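Local coordinates for protein N-acyl-D-glutamate deacylase (Bordetella bronchiseptica, PDB 3GIP) that hydrolyses the amide bond of N-acyl-D-glutamate, probably at its zinc site, releasing D-glutamate and a carboxylate, as a member of the amidohydrolase superfamily, at residues A[15-18]-A[23-26]; A[67-72]-A[79-84]; A[152-157]-A[163-168]. All blocks are in the same frame, centred on the assembly; numbering follows the deposited sequence.

Contact 1 (A[15-18]-A[23-26]); sequences WIID and PRRR
Ile16 and Arg25 form the hydrogen-bonded pair of a short antiparallel beta hairpin. Ile16 N gives its proton to Arg25 O at 2.7 Å, and Arg25 N returns one to Ile16 O at 3.0 Å. Two CA-H...O contacts flank this pair: Trp15 CA lies 3.4 Å from Arg25 O, and Arg24 CA 3.2 Å from Ile16 O.

Trp15 and Arg26 pack on one face of the hairpin. With CG anti to its carbonyl carbon (chi1 -74°), Trp15 brings one ring face against Arg26, CE3 close to Arg26 N; Arg26 CB sits 3.9 Å from the centroid of the six-membered ring, almost on the normal, a CH-pi contact. Arg24 O comes up to the edge of the same ring. Separately, Ile17 and Arg24 run side by side, Ile17 CG1 packing 3.6 Å from Arg24 CB.

Charge plays a looser part. Asp18 OD2 and Arg25 NH2 make a long salt bridge of 3.8 Å, carboxylate and guanidinium planes 70° apart, and a water donates to OD2 and weakly accepts from NH2. Asp18 OD1 bonds to Thr20 within the turn. Outward, Arg24 pairs with Glu398 and Arg26 with Asp28, Ile17 packs on helix 397-404, and Trp15 and Ile17 make backbone hydrogen bonds with Val58 of strand 57-64. Backbone bonds and aliphatic packing therefore hold the hairpin together, while the guanidinium groups of Arg24 and Arg26 tie it to neighbouring parts of the chain.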
loop_
_atom_site.group_PDB
_atom_site.type_symbol
_atom_site.label_atom_id
_atom_site.label_comp_id
_atom_site.label_asym_id
_atom_site.label_seq_id
_atom_site.Cartn_x
_atom_site.Cartn_y
_atom_site.Cartn_z
ATOM N N TRP A 15 -16.717 -20.748 7.032
ATOM C CA TRP A 15 -15.497 -21.512 6.837
ATOM C C TRP A 15 -14.312 -20.597 7.084
ATOM O O TRP A 15 -14.200 -19.523 6.491
ATOM C CB TRP A 15 -15.436 -22.086 5.420
ATOM C CG TRP A 15 -16.373 -23.231 5.218
ATOM C CD1 TRP A 15 -17.729 -23.166 5.055
ATOM C CD2 TRP A 15 -16.035 -24.624 5.219
ATOM N NE1 TRP A 15 -18.256 -24.434 4.957
ATOM C CE2 TRP A 15 -17.240 -25.346 5.055
ATOM C CE3 TRP A 15 -14.833 -25.332 5.344
ATOM C CZ2 TRP A 15 -17.275 -26.744 5.012
ATOM C CZ3 TRP A 15 -14.869 -26.727 5.303
ATOM C CH2 TRP A 15 -16.084 -27.415 5.137
ATOM N N ILE A 16 -13.429 -21.027 7.972
ATOM C CA ILE A 16 -12.263 -20.238 8.322
ATOM C C ILE A 16 -11.039 -20.477 7.448
ATOM O O ILE A 16 -10.620 -21.613 7.248
ATOM C CB ILE A 16 -11.831 -20.514 9.779
ATOM C CG1 ILE A 16 -12.934 -20.090 10.749
ATOM C CG2 ILE A 16 -10.526 -19.788 10.083
ATOM C CD1 ILE A 16 -13.138 -18.607 10.842
ATOM N N ILE A 17 -10.489 -19.391 6.916
ATOM C CA ILE A 17 -9.244 -19.435 6.157
ATOM C C ILE A 17 -8.430 -18.511 7.057
ATOM O O ILE A 17 -8.563 -17.288 7.001
ATOM C CB ILE A 17 -9.394 -18.866 4.727
ATOM C CG1 ILE A 17 -10.204 -19.850 3.878
ATOM C CG2 ILE A 17 -8.017 -18.643 4.103
ATOM C CD1 ILE A 17 -10.231 -19.535 2.393
ATOM N N ASP A 18 -7.611 -19.120 7.913
ATOM C CA ASP A 18 -6.839 -18.382 8.910
ATOM C C ASP A 18 -5.581 -17.638 8.499
ATOM O O ASP A 18 -4.938 -17.013 9.345
ATOM C CB ASP A 18 -6.503 -19.307 10.085
ATOM C CG ASP A 18 -5.694 -20.523 9.666
ATOM O OD1 ASP A 18 -5.034 -20.473 8.604
ATOM O OD2 ASP A 18 -5.706 -21.529 10.410
ATOM N N PRO A 23 -5.869 -25.620 4.690
ATOM C CA PRO A 23 -7.190 -25.726 4.061
ATOM C C PRO A 23 -8.297 -25.088 4.899
ATOM O O PRO A 23 -8.281 -25.173 6.127
ATOM C CB PRO A 23 -7.384 -27.234 3.923
ATOM C CG PRO A 23 -5.982 -27.740 3.752
ATOM C CD PRO A 23 -5.226 -26.941 4.788
ATOM N N ARG A 24 -9.258 -24.458 4.232
ATOM C CA ARG A 24 -10.376 -23.822 4.921
ATOM C C ARG A 24 -11.076 -24.860 5.799
ATOM O O ARG A 24 -11.189 -26.030 5.423
ATOM C CB ARG A 24 -11.359 -23.247 3.898
ATOM C CG ARG A 24 -12.052 -24.297 3.037
ATOM C CD ARG A 24 -12.734 -23.660 1.837
ATOM N NE ARG A 24 -11.756 -23.163 0.876
ATOM C CZ ARG A 24 -12.065 -22.479 -0.222
ATOM N NH1 ARG A 24 -13.332 -22.205 -0.500
ATOM N NH2 ARG A 24 -11.104 -22.079 -1.043
ATOM N N ARG A 25 -11.536 -24.437 6.971
ATOM C CA ARG A 25 -12.208 -25.355 7.881
ATOM C C ARG A 25 -13.477 -24.774 8.487
ATOM O O ARG A 25 -13.561 -23.575 8.753
ATOM C CB ARG A 25 -11.245 -25.789 8.994
ATOM C CG ARG A 25 -10.612 -24.656 9.792
ATOM C CD ARG A 25 -9.445 -25.194 10.617
ATOM N NE ARG A 25 -8.689 -24.154 11.312
ATOM C CZ ARG A 25 -9.150 -23.454 12.341
ATOM N NH1 ARG A 25 -10.372 -23.678 12.802
ATOM N NH2 ARG A 25 -8.383 -22.541 12.921
ATOM N N ARG A 26 -14.467 -25.636 8.697
ATOM C CA ARG A 26 -15.739 -25.223 9.277
ATOM C C ARG A 26 -15.566 -24.988 10.774
ATOM O O ARG A 26 -15.368 -25.934 11.539
ATOM C CB ARG A 26 -16.798 -26.303 9.037
ATOM C CG ARG A 26 -18.083 -26.104 9.829
ATOM C CD ARG A 26 -18.917 -24.940 9.310
ATOM N NE ARG A 26 -19.960 -24.575 10.268
ATOM C CZ ARG A 26 -19.758 -23.805 11.333
ATOM N NH1 ARG A 26 -18.553 -23.309 11.577
ATOM N NH2 ARG A 26 -20.756 -23.547 12.168
HETATM O O HOH W 1 -6.257 -21.014 13.167
#

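Contact 2 (A[67-72]-A[79-84]); sequences GHDDLM and LRWKTS
Asp69 faces the helix 80-83 with both carboxylate oxygens occupied. OD1 accepts from Trp81 NE1 at 2.9 Å, in a nearly straight bond (163° at the hydrogen). OD2 takes the ammonium of Lys82 as a salt bridge, with NZ 2.8 Å away on the syn side but tilted 27° out of the carboxylate plane. The two grips fix the rotation of the carboxylate in a fully buried setting. Lys82 reaches it from the opposite direction, its chain bending once, at chi2 (-66°), before running straight to NZ. That nitrogen also forms a salt bridge with Asp64, so two carboxylates probably favour its charged form. A water takes protons from NZ and from His68 N, which ties the lysine to the backbone of the loop as well.

Residues 67-72 belong to the loop that follows strand 57-64 of the TIM-type barrel of the amidohydrolase family, where metal-binding residues typically follow the strands; the loop comes near the zinc site, His68 touching the zinc ligand Cys95.

Trp81 meets the loop with the edge of its indole. Asp69 OD1 lies close to the ring plane, yet the N-H comes to that oxygen from above the carboxylate plane. Over one face of the ring, toward its rim, sits the CA of Leu79, the N-cap residue of the helix.

Met72 supplies the apolar half. Its CB comes to the same indole edge, 3.9 Å from Trp81 CZ2, with CG at the same distance from that atom, and the two side chains cross at about a right angle. Leu79 CD2 lies 4.0 Å from Met72 O.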
loop_
_atom_site.group_PDB
_atom_site.type_symbol
_atom_site.label_atom_id
_atom_site.label_comp_id
_atom_site.label_asym_id
_atom_site.label_seq_id
_atom_site.Cartn_x
_atom_site.Cartn_y
_atom_site.Cartn_z
ATOM N N GLY A 67 -0.133 1.844 0.868
ATOM C CA GLY A 67 -1.095 2.921 0.915
ATOM C C GLY A 67 -0.420 4.278 0.884
ATOM O O GLY A 67 0.772 4.399 1.166
ATOM N N HIS A 68 -1.188 5.291 0.499
ATOM C CA HIS A 68 -0.717 6.675 0.464
ATOM C C HIS A 68 -1.744 7.484 1.244
ATOM O O HIS A 68 -1.916 8.681 1.014
ATOM C CB HIS A 68 -0.653 7.204 -0.971
ATOM C CG HIS A 68 0.537 6.728 -1.742
ATOM N ND1 HIS A 68 1.833 6.989 -1.352
ATOM C CD2 HIS A 68 0.625 6.018 -2.892
ATOM C CE1 HIS A 68 2.669 6.461 -2.230
ATOM N NE2 HIS A 68 1.961 5.867 -3.174
ATOM N N ASP A 69 -2.420 6.816 2.172
ATOM C CA ASP A 69 -3.475 7.433 2.971
ATOM C C ASP A 69 -2.965 8.187 4.201
ATOM O O ASP A 69 -3.739 8.497 5.106
ATOM C CB ASP A 69 -4.453 6.344 3.409
ATOM C CG ASP A 69 -4.727 5.341 2.305
ATOM O OD1 ASP A 69 -5.645 5.576 1.489
ATOM O OD2 ASP A 69 -4.001 4.324 2.244
ATOM N N ASP A 70 -1.674 8.496 4.204
ATOM C CA ASP A 70 -1.025 9.194 5.314
ATOM C C ASP A 70 -1.852 10.274 6.001
ATOM O O ASP A 70 -1.987 10.279 7.228
ATOM C CB ASP A 70 0.274 9.842 4.835
ATOM C CG ASP A 70 1.268 8.838 4.310
ATOM O OD1 ASP A 70 2.364 8.730 4.903
ATOM O OD2 ASP A 70 0.953 8.162 3.308
ATOM N N LEU A 71 -2.396 11.190 5.208
ATOM C CA LEU A 71 -3.160 12.309 5.753
ATOM C C LEU A 71 -4.674 12.154 5.722
ATOM O O LEU A 71 -5.397 13.071 6.107
ATOM C CB LEU A 71 -2.784 13.587 5.003
ATOM C CG LEU A 71 -1.294 13.807 4.745
ATOM C CD1 LEU A 71 -1.118 15.008 3.830
ATOM C CD2 LEU A 71 -0.553 13.996 6.059
ATOM N N MET A 72 -5.160 11.003 5.276
ATOM C CA MET A 72 -6.597 10.783 5.185
ATOM C C MET A 72 -7.291 10.525 6.513
ATOM O O MET A 72 -8.502 10.693 6.626
ATOM C CB MET A 72 -6.885 9.622 4.230
ATOM C CG MET A 72 -6.413 9.882 2.812
ATOM S SD MET A 72 -7.152 11.368 2.109
ATOM C CE MET A 72 -5.833 12.527 2.304
ATOM N N LEU A 79 -12.436 6.328 5.537
ATOM C CA LEU A 79 -11.609 5.266 4.961
ATOM C C LEU A 79 -12.461 4.154 4.344
ATOM O O LEU A 79 -12.048 2.996 4.312
ATOM C CB LEU A 79 -10.691 4.673 6.037
ATOM C CG LEU A 79 -9.338 5.349 6.282
ATOM C CD1 LEU A 79 -8.416 5.032 5.116
ATOM C CD2 LEU A 79 -9.491 6.847 6.449
ATOM N N ARG A 80 -13.638 4.512 3.840
ATOM C CA ARG A 80 -14.550 3.530 3.256
ATOM C C ARG A 80 -13.957 2.793 2.057
ATOM O O ARG A 80 -14.341 1.655 1.776
ATOM C CB ARG A 80 -15.862 4.213 2.860
ATOM C CG ARG A 80 -16.972 3.267 2.408
ATOM C CD ARG A 80 -17.528 2.444 3.560
ATOM N NE ARG A 80 -18.789 1.803 3.197
ATOM C CZ ARG A 80 -19.621 1.233 4.063
ATOM N NH1 ARG A 80 -19.328 1.215 5.354
ATOM N NH2 ARG A 80 -20.760 0.696 3.638
ATOM N N TRP A 81 -13.028 3.433 1.352
ATOM C CA TRP A 81 -12.401 2.792 0.202
ATOM C C TRP A 81 -11.567 1.595 0.644
ATOM O O TRP A 81 -11.273 0.711 -0.159
ATOM C CB TRP A 81 -11.539 3.794 -0.584
ATOM C CG TRP A 81 -10.461 4.501 0.200
ATOM C CD1 TRP A 81 -9.136 4.175 0.257
ATOM C CD2 TRP A 81 -10.620 5.674 1.008
ATOM N NE1 TRP A 81 -8.457 5.076 1.047
ATOM C CE2 TRP A 81 -9.348 6.004 1.521
ATOM C CE3 TRP A 81 -11.718 6.477 1.347
ATOM C CZ2 TRP A 81 -9.140 7.106 2.359
ATOM C CZ3 TRP A 81 -11.509 7.575 2.183
ATOM C CH2 TRP A 81 -10.230 7.875 2.675
ATOM N N LYS A 82 -11.202 1.565 1.924
ATOM C CA LYS A 82 -10.420 0.461 2.480
ATOM C C LYS A 82 -11.337 -0.609 3.061
ATOM O O LYS A 82 -11.261 -1.780 2.695
ATOM C CB LYS A 82 -9.502 0.946 3.608
ATOM C CG LYS A 82 -8.476 1.994 3.227
ATOM C CD LYS A 82 -7.438 1.474 2.252
ATOM C CE LYS A 82 -6.263 2.436 2.211
ATOM N NZ LYS A 82 -5.296 2.167 1.117
ATOM N N THR A 83 -12.209 -0.201 3.976
ATOM C CA THR A 83 -13.100 -1.147 4.627
ATOM C C THR A 83 -14.023 -1.900 3.674
ATOM O O THR A 83 -14.281 -3.090 3.870
ATOM C CB THR A 83 -13.959 -0.450 5.704
ATOM O OG1 THR A 83 -14.844 0.483 5.080
ATOM C CG2 THR A 83 -13.070 0.290 6.696
ATOM N N SER A 84 -14.509 -1.216 2.642
ATOM C CA SER A 84 -15.417 -1.837 1.684
ATOM C C SER A 84 -14.775 -2.939 0.848
ATOM O O SER A 84 -15.480 -3.691 0.176
ATOM C CB SER A 84 -16.041 -0.780 0.769
ATOM O OG SER A 84 -15.075 -0.188 -0.078
HETATM O O HOH W 2 -3.758 4.411 -0.634
#

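Contact 3 (A[152-157]-A[163-168]); sequences AAMRDP and AAEQQA
The chain leaves helix 146-153 at Met154, the first residue to depart from helical angles, where it turns extended (phi -114°, psi 121°) beside the opening turns of helix 163-179. The backbones approach most closely at Ala153 and Glu165, whose CA atoms are 5.9 Å apart. One methyl contact joins the two helices directly, with Ala153 CB 4.1 Å from Ala168 CB, and Ala153 also touches Met169 one residue on.

Glu165 carries most of the rest. Its CG stands anti to the carbonyl carbon (chi1 -65°) and the chain then extends toward Met154; the two side chains cross at about a right angle. Met154 CG is 3.9 Å from Glu165 CD, while the terminal methyl CE, turned by the bend at chi3, is at the same distance from OE1. OE1 itself accepts from Thr162 N, just before the helix, and so the carboxylate is anchored close to its own helix start.

OE2 is directed at the other segment, and the link is made by water. One water donates to OE2 at 2.8 Å and to Ala153 O at 3.2 Å, and accepts from Arg155 N at 2.8 Å; a second accepts from Asp156 N and lies 2.7 Å from Glu165 OE2, its donor role there less certain. Ala153 O at the helix end, and the N-H groups of Arg155 and Asp156 after it, are thus linked by water to Glu165 OE2. Direct contact between the segments is apolar or loose, and the two waters supply the polar bridge in this surface corner of the amidohydrolase domain.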
loop_
_atom_site.group_PDB
_atom_site.type_symbol
_atom_site.label_atom_id
_atom_site.label_comp_id
_atom_site.label_asym_id
_atom_site.label_seq_id
_atom_site.Cartn_x
_atom_site.Cartn_y
_atom_site.Cartn_z
ATOM N N ALA A 152 13.711 17.722 4.546
ATOM C CA ALA A 152 13.781 18.225 5.913
ATOM C C ALA A 152 15.209 18.507 6.366
ATOM O O ALA A 152 15.434 19.352 7.237
ATOM C CB ALA A 152 13.128 17.224 6.863
ATOM N N ALA A 153 16.170 17.812 5.767
ATOM C CA ALA A 153 17.566 17.964 6.155
ATOM C C ALA A 153 18.435 18.792 5.220
ATOM O O ALA A 153 19.494 19.273 5.625
ATOM C CB ALA A 153 18.195 16.581 6.337
ATOM N N MET A 154 17.994 18.978 3.981
ATOM C CA MET A 154 18.806 19.709 3.015
ATOM C C MET A 154 18.280 21.049 2.511
ATOM O O MET A 154 17.202 21.132 1.919
ATOM C CB MET A 154 19.099 18.799 1.823
ATOM C CG MET A 154 19.872 17.549 2.204
ATOM S SD MET A 154 20.042 16.377 0.850
ATOM C CE MET A 154 21.326 17.152 -0.105
ATOM N N ARG A 155 19.071 22.091 2.747
ATOM C CA ARG A 155 18.754 23.447 2.316
ATOM C C ARG A 155 18.573 23.433 0.797
ATOM O O ARG A 155 17.766 24.185 0.243
ATOM C CB ARG A 155 19.899 24.381 2.723
ATOM C CG ARG A 155 19.839 25.781 2.149
ATOM C CD ARG A 155 20.987 26.616 2.703
ATOM N NE ARG A 155 21.119 27.898 2.021
ATOM C CZ ARG A 155 21.474 28.029 0.748
ATOM N NH1 ARG A 155 21.733 26.954 0.016
ATOM N NH2 ARG A 155 21.575 29.237 0.208
ATOM N N ASP A 156 19.336 22.568 0.135
ATOM C CA ASP A 156 19.254 22.398 -1.311
ATOM C C ASP A 156 19.098 20.903 -1.566
ATOM O O ASP A 156 20.081 20.187 -1.764
ATOM C CB ASP A 156 20.515 22.912 -2.005
ATOM C CG ASP A 156 20.486 22.672 -3.504
ATOM O OD1 ASP A 156 19.428 22.244 -4.011
ATOM O OD2 ASP A 156 21.512 22.913 -4.176
ATOM N N PRO A 157 17.847 20.415 -1.565
ATOM C CA PRO A 157 17.537 19.001 -1.787
ATOM C C PRO A 157 17.899 18.438 -3.160
ATOM O O PRO A 157 17.637 17.268 -3.440
ATOM C CB PRO A 157 16.039 18.933 -1.499
ATOM C CG PRO A 157 15.556 20.271 -1.947
ATOM C CD PRO A 157 16.611 21.202 -1.398
ATOM N N ALA A 163 28.395 15.457 4.783
ATOM C CA ALA A 163 28.462 14.415 5.796
ATOM C C ALA A 163 27.458 14.703 6.905
ATOM O O ALA A 163 26.806 13.792 7.415
ATOM C CB ALA A 163 29.869 14.331 6.368
ATOM N N ALA A 164 27.328 15.977 7.270
ATOM C CA ALA A 164 26.402 16.379 8.324
ATOM C C ALA A 164 24.944 16.158 7.923
ATOM O O ALA A 164 24.127 15.742 8.745
ATOM C CB ALA A 164 26.628 17.843 8.690
ATOM N N GLU A 165 24.615 16.451 6.670
ATOM C CA GLU A 165 23.245 16.269 6.192
ATOM C C GLU A 165 22.906 14.782 6.116
ATOM O O GLU A 165 21.786 14.378 6.433
ATOM C CB GLU A 165 23.061 16.933 4.823
ATOM C CG GLU A 165 23.201 18.451 4.869
ATOM C CD GLU A 165 23.180 19.095 3.496
ATOM O OE1 GLU A 165 23.772 18.520 2.559
ATOM O OE2 GLU A 165 22.585 20.188 3.359
ATOM N N GLN A 166 23.874 13.968 5.702
ATOM C CA GLN A 166 23.656 12.527 5.626
ATOM C C GLN A 166 23.380 12.018 7.035
ATOM O O GLN A 166 22.472 11.216 7.251
ATOM C CB GLN A 166 24.887 11.825 5.053
ATOM C CG GLN A 166 24.807 10.294 5.044
ATOM C CD GLN A 166 23.750 9.759 4.091
ATOM O OE1 GLN A 166 23.608 10.246 2.970
ATOM N NE2 GLN A 166 23.015 8.738 4.529
ATOM N N GLN A 167 24.160 12.495 8.001
ATOM C CA GLN A 167 23.966 12.062 9.379
ATOM C C GLN A 167 22.633 12.571 9.920
ATOM O O GLN A 167 21.984 11.899 10.722
ATOM C CB GLN A 167 25.114 12.555 10.266
ATOM C CG GLN A 167 25.116 11.945 11.662
ATOM C CD GLN A 167 25.169 10.425 11.633
ATOM O OE1 GLN A 167 26.055 9.837 11.014
ATOM N NE2 GLN A 167 24.219 9.786 12.307
ATOM N N ALA A 168 22.223 13.757 9.482
ATOM C CA ALA A 168 20.956 14.325 9.931
ATOM C C ALA A 168 19.802 13.450 9.452
ATOM O O ALA A 168 18.859 13.185 10.196
ATOM C CB ALA A 168 20.792 15.739 9.399
HETATM O O HOH W 3 21.016 21.939 4.793
HETATM O O HOH W 4 21.731 21.268 1.079
#

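The three contacts follow one another along the chain, each closing before the next opens. Contact 1, a beta hairpin, lies about 26 Å from the centre of the chain, centre to centre; contact 3, between helices 146-153 and 163-179, lies about 28 Å out on the opposite side, with their centres about 51 Å apart. Contact 2 is the deeply placed one, about 10 Å from the centre and near the zinc site. Strand 57-64 is the element shared by the first two: it pairs with strand 15-16 and leads into the loop 67-72. Contacts 2 and 3 share the amidohydrolase range, their nearest atoms about 14 Å apart. None touches another, and each joins parts of its own region of the fold.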